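Acetoin utilization protein AcuB, putative (Vibrio cholerae, PDB 2O16) is of unknown function, but its pair of CBS domains is consistent with a regulatory module that senses adenosine-containing ligands, perhaps in acetoin utilization. Local coordinates at residues 6-11 and 91-96; 13-18 and 38-43; 45-50 and 116-121. All blocks are in the same frame, centred on the assembly; numbering follows the deposited sequence.

Interaction 1. Residues 6-11 and 91-96; sequences KVEDMM and VAPQAG
V7 meets V91 and A95 with different methyls because its chi1 of 153° sends the branches apart. CG1, placed opposite the backbone N, lies 4.2 Å from V91 CG1, while CG2, beside that N, packs 4.1 Å from A95 CB. E8 takes a tighter course: chi1 of 59° seats CG between the backbone N and the carbonyl carbon, and the extended chain then runs past the turn, with CG 3.2 Å from P93 O and OE1 3.6 Å from P93 CB.

Beneath these side chains the two backbones are joined by a pair of successive amides. V7 N donates to A95 O over 2.8 Å, at 161° about the hydrogen. E8 N donates to P93 O over 3.0 Å, meeting a lone pair in the carbonyl plane. K6 adds a CA-H...O contact to the first of these acceptors, K6 CA lying 3.2 Å from A95 O.

Both acceptors sit in the type I beta turn A92-A95, which delivers the chain to G96, the N-cap of helix 97-106. The contact thus holds the N-terminal segment 6-11, ahead of strand 12-13, against that turn and the strands of the second CBS repeat, where V7 also rests on V114 and I124. Within 6-11, K6 N binds D9 OD2 at 2.9 Å, from above the carboxylate plane.

Chemically, the specific bonds are all main chain to main chain, whereas V7 supplies the apolar fit on the inner side. P93 O faces the E8 chain, and R13, which also touches E8, would tend to offset any effect on its charge.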
# COMPACT_ATOMS: atom_id res chain seq x y z
N LYS A 6 -14.83 -5.54 -7.75
CA LYS A 6 -13.49 -5.30 -8.27
C LYS A 6 -12.65 -4.59 -7.21
O LYS A 6 -13.20 -3.92 -6.33
CB LYS A 6 -13.56 -4.42 -9.50
CG LYS A 6 -14.32 -5.06 -10.66
CD LYS A 6 -14.89 -3.99 -11.57
CE LYS A 6 -15.14 -4.52 -12.98
NZ LYS A 6 -15.48 -5.99 -13.02
N VAL A 7 -11.34 -4.71 -7.34
CA VAL A 7 -10.38 -4.03 -6.46
C VAL A 7 -10.69 -2.54 -6.34
O VAL A 7 -10.75 -2.01 -5.26
CB VAL A 7 -8.92 -4.27 -6.96
CG1 VAL A 7 -7.99 -3.15 -6.54
CG2 VAL A 7 -8.43 -5.65 -6.47
N GLU A 8 -10.93 -1.88 -7.47
CA GLU A 8 -11.24 -0.44 -7.46
C GLU A 8 -12.47 -0.04 -6.64
O GLU A 8 -12.61 1.13 -6.29
CB GLU A 8 -11.39 0.09 -8.90
CG GLU A 8 -12.49 -0.60 -9.70
CD GLU A 8 -12.45 -0.24 -11.19
OE1 GLU A 8 -11.69 0.68 -11.60
OE2 GLU A 8 -13.19 -0.90 -11.95
N ASP A 9 -13.35 -1.01 -6.36
CA ASP A 9 -14.58 -0.77 -5.59
C ASP A 9 -14.29 -0.62 -4.10
O ASP A 9 -15.08 -0.02 -3.35
CB ASP A 9 -15.59 -1.92 -5.81
CG ASP A 9 -16.10 -2.01 -7.24
OD1 ASP A 9 -16.15 -0.97 -7.93
OD2 ASP A 9 -16.50 -3.13 -7.67
N MET A 10 -13.13 -1.10 -3.65
CA MET A 10 -12.82 -1.13 -2.22
C MET A 10 -11.47 -0.55 -1.82
O MET A 10 -11.19 -0.41 -0.62
CB MET A 10 -12.96 -2.57 -1.68
CG MET A 10 -12.02 -3.58 -2.35
SD MET A 10 -10.35 -3.52 -1.62
CE MET A 10 -10.64 -4.36 -0.07
N MET A 11 -10.63 -0.25 -2.81
CA MET A 11 -9.28 0.28 -2.54
C MET A 11 -9.35 1.68 -1.96
O MET A 11 -10.35 2.39 -2.16
CB MET A 11 -8.43 0.31 -3.81
CG MET A 11 -8.93 1.25 -4.90
SD MET A 11 -7.98 1.17 -6.40
CE MET A 11 -8.67 2.52 -7.37
N VAL A 91 -1.40 -4.68 -8.61
CA VAL A 91 -2.57 -5.28 -9.26
C VAL A 91 -3.27 -4.21 -10.10
O VAL A 91 -3.13 -3.02 -9.81
CB VAL A 91 -3.53 -5.89 -8.20
CG1 VAL A 91 -4.24 -4.78 -7.35
CG2 VAL A 91 -4.61 -6.82 -8.84
N ALA A 92 -4.04 -4.63 -11.10
CA ALA A 92 -4.88 -3.69 -11.88
C ALA A 92 -6.21 -3.39 -11.19
O ALA A 92 -6.74 -4.24 -10.45
CB ALA A 92 -5.13 -4.24 -13.31
N PRO A 93 -6.76 -2.17 -11.38
CA PRO A 93 -8.01 -1.80 -10.70
C PRO A 93 -9.23 -2.65 -11.05
O PRO A 93 -10.13 -2.75 -10.25
CB PRO A 93 -8.26 -0.36 -11.15
CG PRO A 93 -7.51 -0.25 -12.43
CD PRO A 93 -6.27 -1.05 -12.19
N GLN A 94 -9.26 -3.27 -12.23
CA GLN A 94 -10.40 -4.09 -12.63
C GLN A 94 -10.34 -5.52 -12.05
O GLN A 94 -11.29 -6.30 -12.22
CB GLN A 94 -10.52 -4.15 -14.16
CG GLN A 94 -9.36 -4.89 -14.83
CD GLN A 94 -8.16 -4.00 -15.18
OE1 GLN A 94 -8.06 -2.84 -14.73
NE2 GLN A 94 -7.26 -4.54 -16.02
N ALA A 95 -9.25 -5.87 -11.36
CA ALA A 95 -9.12 -7.23 -10.82
C ALA A 95 -10.28 -7.56 -9.88
O ALA A 95 -10.81 -6.67 -9.23
CB ALA A 95 -7.78 -7.42 -10.11
N GLY A 96 -10.66 -8.84 -9.81
CA GLY A 96 -11.71 -9.26 -8.88
C GLY A 96 -11.19 -9.20 -7.45
O GLY A 96 -10.03 -9.58 -7.17

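Interaction 2. Residues 13-18 and 38-43; sequences RHPHTL and HVPIVD. With PO4 (phosphate ion), chain C.
H38 is linked to H16 by a water, which donates to H38 O at 2.8 Å and to H16 O at 2.7 Å. The H38 ring points elsewhere: ND1 donates almost straight (171°) to O1 of a phosphate ion, 2.8 Å away and near the ring plane, with a weak second bond to O2. The phosphate, probably from the crystallisation liquor, is also held by R37 N, T125 OG1 and S127 OG, a position consistent with the nucleotide phosphate site of CBS relatives. Next comes V39: with chi1 -179° CG1 stands anti to the backbone N, which sets it 3.8 Å from L18 CG, both facing helix 24-34.

P40 O accepts L18 N at 3.0 Å, and P40 CD lies 3.4 Å from H16 O. Strand 38-42 and its antiparallel neighbour 48-53 belong to the first CBS motif, and L18 bonds along the edge of 38-42 away from 48-53. I41 directs its CA-H at L18 O. V42 N then donates to the same oxygen over 3.0 Å, tilted 24° from the carbonyl plane, and the V42 side chain crosses that of T17 at about a right angle, CG2 lying 3.6 Å from T17 OG1.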
# COMPACT_ATOMS: atom_id res chain seq x y z
N ARG A 13 -8.37 5.21 -2.47
CA ARG A 13 -7.99 6.00 -3.63
C ARG A 13 -7.14 7.21 -3.18
O ARG A 13 -7.09 7.52 -2.00
CB ARG A 13 -9.25 6.45 -4.40
CG ARG A 13 -10.15 5.30 -4.83
CD ARG A 13 -11.28 5.80 -5.74
NE ARG A 13 -12.14 4.71 -6.20
CZ ARG A 13 -12.17 4.24 -7.45
NH1 ARG A 13 -11.37 4.76 -8.38
NH2 ARG A 13 -12.99 3.25 -7.77
N HIS A 14 -6.46 7.87 -4.10
CA HIS A 14 -5.60 9.02 -3.74
C HIS A 14 -4.71 8.77 -2.51
O HIS A 14 -4.71 9.57 -1.59
CB HIS A 14 -6.41 10.30 -3.43
CG HIS A 14 -7.61 10.48 -4.30
ND1 HIS A 14 -7.52 10.58 -5.68
CD2 HIS A 14 -8.92 10.59 -4.00
CE1 HIS A 14 -8.73 10.73 -6.18
NE2 HIS A 14 -9.60 10.74 -5.18
N PRO A 15 -3.95 7.64 -2.48
CA PRO A 15 -3.11 7.48 -1.29
C PRO A 15 -2.02 8.55 -1.28
O PRO A 15 -1.63 9.05 -2.34
CB PRO A 15 -2.48 6.10 -1.47
CG PRO A 15 -2.51 5.84 -2.94
CD PRO A 15 -3.76 6.55 -3.45
N HIS A 16 -1.57 8.90 -0.09
CA HIS A 16 -0.41 9.76 0.11
C HIS A 16 0.84 9.00 -0.30
O HIS A 16 1.07 7.87 0.14
CB HIS A 16 -0.30 10.18 1.56
CG HIS A 16 -1.38 11.13 1.99
ND1 HIS A 16 -2.64 10.70 2.34
CD2 HIS A 16 -1.39 12.48 2.11
CE1 HIS A 16 -3.39 11.75 2.67
NE2 HIS A 16 -2.65 12.84 2.53
N THR A 17 1.64 9.67 -1.10
CA THR A 17 2.85 9.09 -1.72
C THR A 17 4.05 10.00 -1.44
O THR A 17 3.89 11.14 -0.96
CB THR A 17 2.67 8.97 -3.23
OG1 THR A 17 2.40 10.27 -3.76
CG2 THR A 17 1.50 8.05 -3.57
N LEU A 18 5.25 9.51 -1.72
CA LEU A 18 6.47 10.32 -1.54
C LEU A 18 7.38 10.09 -2.73
O LEU A 18 7.34 9.01 -3.33
CB LEU A 18 7.17 9.91 -0.24
CG LEU A 18 6.49 10.42 1.05
CD1 LEU A 18 7.21 9.92 2.26
CD2 LEU A 18 6.37 11.99 1.12
N HIS A 38 1.76 2.42 5.28
CA HIS A 38 2.22 2.12 3.93
C HIS A 38 2.20 3.37 3.09
O HIS A 38 1.16 4.03 3.01
CB HIS A 38 1.34 1.03 3.27
CG HIS A 38 1.35 -0.26 4.03
ND1 HIS A 38 0.47 -0.52 5.06
CD2 HIS A 38 2.17 -1.33 3.94
CE1 HIS A 38 0.74 -1.71 5.57
NE2 HIS A 38 1.78 -2.22 4.92
N VAL A 39 3.35 3.68 2.49
CA VAL A 39 3.52 4.86 1.66
C VAL A 39 4.15 4.43 0.35
O VAL A 39 5.33 4.07 0.32
CB VAL A 39 4.43 5.89 2.32
CG1 VAL A 39 4.59 7.14 1.42
CG2 VAL A 39 3.88 6.28 3.73
N PRO A 40 3.36 4.46 -0.72
CA PRO A 40 3.92 4.22 -2.04
C PRO A 40 4.95 5.34 -2.42
O PRO A 40 4.79 6.54 -2.06
CB PRO A 40 2.69 4.25 -2.96
CG PRO A 40 1.49 4.07 -2.02
CD PRO A 40 1.90 4.73 -0.76
N ILE A 41 6.01 4.91 -3.09
CA ILE A 41 7.03 5.80 -3.65
C ILE A 41 6.77 5.94 -5.16
O ILE A 41 6.67 4.94 -5.87
CB ILE A 41 8.45 5.19 -3.43
CG1 ILE A 41 8.69 4.83 -1.94
CG2 ILE A 41 9.54 6.10 -4.04
CD1 ILE A 41 8.38 5.92 -0.94
N VAL A 42 6.66 7.18 -5.64
CA VAL A 42 6.25 7.41 -7.04
C VAL A 42 7.17 8.40 -7.71
O VAL A 42 7.90 9.12 -7.02
CB VAL A 42 4.79 7.93 -7.14
CG1 VAL A 42 3.79 6.87 -6.63
CG2 VAL A 42 4.65 9.28 -6.35
N ASP A 43 7.15 8.45 -9.04
CA ASP A 43 7.88 9.52 -9.76
C ASP A 43 6.96 10.73 -9.94
O ASP A 43 5.84 10.72 -9.46
CB ASP A 43 8.48 8.99 -11.09
CG ASP A 43 7.44 8.75 -12.19
OD1 ASP A 43 6.23 9.08 -12.04
OD2 ASP A 43 7.83 8.21 -13.25
P PO4 C . -2.46 0.78 6.75
O1 PO4 C . -1.35 1.39 5.93
O2 PO4 C . -2.12 -0.69 6.89
O3 PO4 C . -2.36 1.44 8.11
O4 PO4 C . -3.84 0.97 6.16
O HOH W 1 -0.29 5.98 1.58

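Interaction 3. Residues 45-50 and 116-121; sequences NKKLLG and AKDVLV
The flat groups that meet between K46-L48 and D118-L120 are peptide carbonyls, approached at their oxygen ends. L48 N points at D118 O from almost straight ahead, with a C=O...N angle of 167° and a separation of 3.1 Å. L120 N comes to K46 O somewhat off the plane, tilted 23°, at 2.9 Å, with its N-H aimed nearly straight at the oxygen (176°).

These reciprocal bonds flank a single bridge between K47 and V119, and they join corresponding places in the two CBS domains: in each, the turn just before the strand beginning at L48 or V119. The match is what the approximate twofold symmetry of a CBS pair would produce. On one side the partner is a beta hairpin with a type I' turn, A116-V119, in which K117 and D118 take the two corner positions with positive phi. On the other, strand 48-53 opens with a classic beta bulge, L49 and G50 both facing I41.

The side chains follow the same logic. L48 and L120 each carry CG opposite the backbone N, which brings their CD1 atoms within 4.3 Å, L120 resting also on P40 and L48 on P113. K47 lays its aliphatic part across D118, with CD 3.9 Å from D118 CB, and K46 CB packs at the same distance, 3.9 Å, from V119 CG1. K47 NZ and D118 OD2 remain 5.6 Å apart, so any attraction between them would act at a distance rather than through a salt bridge. D118 O carries a further load: a water donates to it at 3.0 Å and to L48 O at 2.8 Å.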
# COMPACT_ATOMS: atom_id res chain seq x y z
N ASN A 45 5.19 11.69 -12.35
CA ASN A 45 3.94 11.37 -13.03
C ASN A 45 3.10 10.32 -12.34
O ASN A 45 2.25 9.67 -12.98
CB ASN A 45 4.23 10.93 -14.45
CG ASN A 45 4.76 12.07 -15.30
OD1 ASN A 45 4.24 13.19 -15.25
ND2 ASN A 45 5.79 11.80 -16.07
N LYS A 46 3.38 10.13 -11.05
CA LYS A 46 2.62 9.23 -10.19
C LYS A 46 2.82 7.77 -10.54
O LYS A 46 2.03 6.93 -10.11
CB LYS A 46 1.12 9.58 -10.19
CG LYS A 46 0.78 10.93 -9.58
CD LYS A 46 -0.74 11.14 -9.60
CE LYS A 46 -1.16 12.50 -9.03
NZ LYS A 46 -2.68 12.67 -9.08
N LYS A 47 3.89 7.45 -11.27
CA LYS A 47 4.18 6.05 -11.62
C LYS A 47 4.84 5.36 -10.43
O LYS A 47 5.70 5.94 -9.74
CB LYS A 47 5.02 5.92 -12.88
CG LYS A 47 4.33 6.56 -14.11
CD LYS A 47 5.08 6.34 -15.40
CE LYS A 47 4.67 7.38 -16.46
NZ LYS A 47 3.20 7.63 -16.45
N LEU A 48 4.42 4.13 -10.18
CA LEU A 48 4.81 3.45 -8.97
C LEU A 48 6.24 3.00 -9.11
O LEU A 48 6.59 2.33 -10.10
CB LEU A 48 3.90 2.25 -8.72
CG LEU A 48 4.31 1.34 -7.56
CD1 LEU A 48 4.11 2.15 -6.27
CD2 LEU A 48 3.47 0.03 -7.57
N LEU A 49 7.09 3.37 -8.16
CA LEU A 49 8.48 2.93 -8.14
C LEU A 49 8.72 1.89 -7.04
O LEU A 49 9.64 1.11 -7.14
CB LEU A 49 9.41 4.11 -7.86
CG LEU A 49 9.31 5.26 -8.88
CD1 LEU A 49 10.23 6.41 -8.47
CD2 LEU A 49 9.67 4.73 -10.26
N GLY A 50 7.93 1.94 -5.98
CA GLY A 50 8.10 1.02 -4.82
C GLY A 50 7.16 1.43 -3.70
O GLY A 50 6.30 2.28 -3.89
N ALA A 116 -2.75 1.49 -12.95
CA ALA A 116 -3.34 1.47 -14.29
C ALA A 116 -2.36 2.23 -15.17
O ALA A 116 -2.06 3.41 -14.91
CB ALA A 116 -4.69 2.13 -14.28
N LYS A 117 -1.81 1.54 -16.16
CA LYS A 117 -0.83 2.15 -17.10
C LYS A 117 0.39 2.74 -16.39
O LYS A 117 0.81 3.87 -16.67
CB LYS A 117 -1.51 3.23 -17.94
CG LYS A 117 -2.62 2.69 -18.86
CD LYS A 117 -3.22 3.83 -19.68
CE LYS A 117 -4.37 3.38 -20.58
NZ LYS A 117 -5.06 4.56 -21.21
N ASP A 118 0.95 1.96 -15.47
CA ASP A 118 2.04 2.39 -14.57
C ASP A 118 1.67 3.40 -13.48
O ASP A 118 2.38 3.44 -12.45
CB ASP A 118 3.25 2.92 -15.34
CG ASP A 118 4.05 1.84 -16.04
OD1 ASP A 118 3.89 0.63 -15.75
OD2 ASP A 118 4.89 2.26 -16.88
N VAL A 119 0.60 4.19 -13.69
CA VAL A 119 0.14 5.20 -12.69
C VAL A 119 -0.49 4.54 -11.48
O VAL A 119 -1.36 3.67 -11.62
CB VAL A 119 -0.90 6.20 -13.25
CG1 VAL A 119 -1.31 7.23 -12.16
CG2 VAL A 119 -0.37 6.92 -14.49
N LEU A 120 -0.07 4.97 -10.29
CA LEU A 120 -0.68 4.50 -9.05
C LEU A 120 -2.07 5.11 -8.90
O LEU A 120 -2.18 6.34 -8.83
CB LEU A 120 0.19 4.91 -7.87
CG LEU A 120 -0.36 4.45 -6.52
CD1 LEU A 120 -0.12 2.95 -6.32
CD2 LEU A 120 0.32 5.26 -5.47
N VAL A 121 -3.12 4.28 -8.91
CA VAL A 121 -4.48 4.79 -8.73
C VAL A 121 -5.07 4.49 -7.34
O VAL A 121 -6.11 5.04 -6.92
CB VAL A 121 -5.42 4.29 -9.88
CG1 VAL A 121 -4.91 4.84 -11.22
CG2 VAL A 121 -5.50 2.74 -9.93
O HOH W 2 4.96 1.99 -12.40

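Overall arrangement
From the N terminus, the chain first enters 6-11, whose partner waits some 80 residues on, so interaction 1 closes a long loop that brings this N-terminal segment onto the second CBS domain. Within that loop lies interaction 2, which closes a short excursion containing helix 24-34. Immediately afterwards, in series with it, the neighbouring strand 48-53 opens interaction 3, whose second segment lies beyond 91-96; interactions 1 and 3 therefore cross. Interaction 2 ties the loop before helix 24-34 to strand 38-42 within the first CBS motif, interaction 3 joins the two domains at their turns, and T17 meets L120 between them. M11 against V121 connects interaction 1 to the hairpin of strands 112-116 and 119-124.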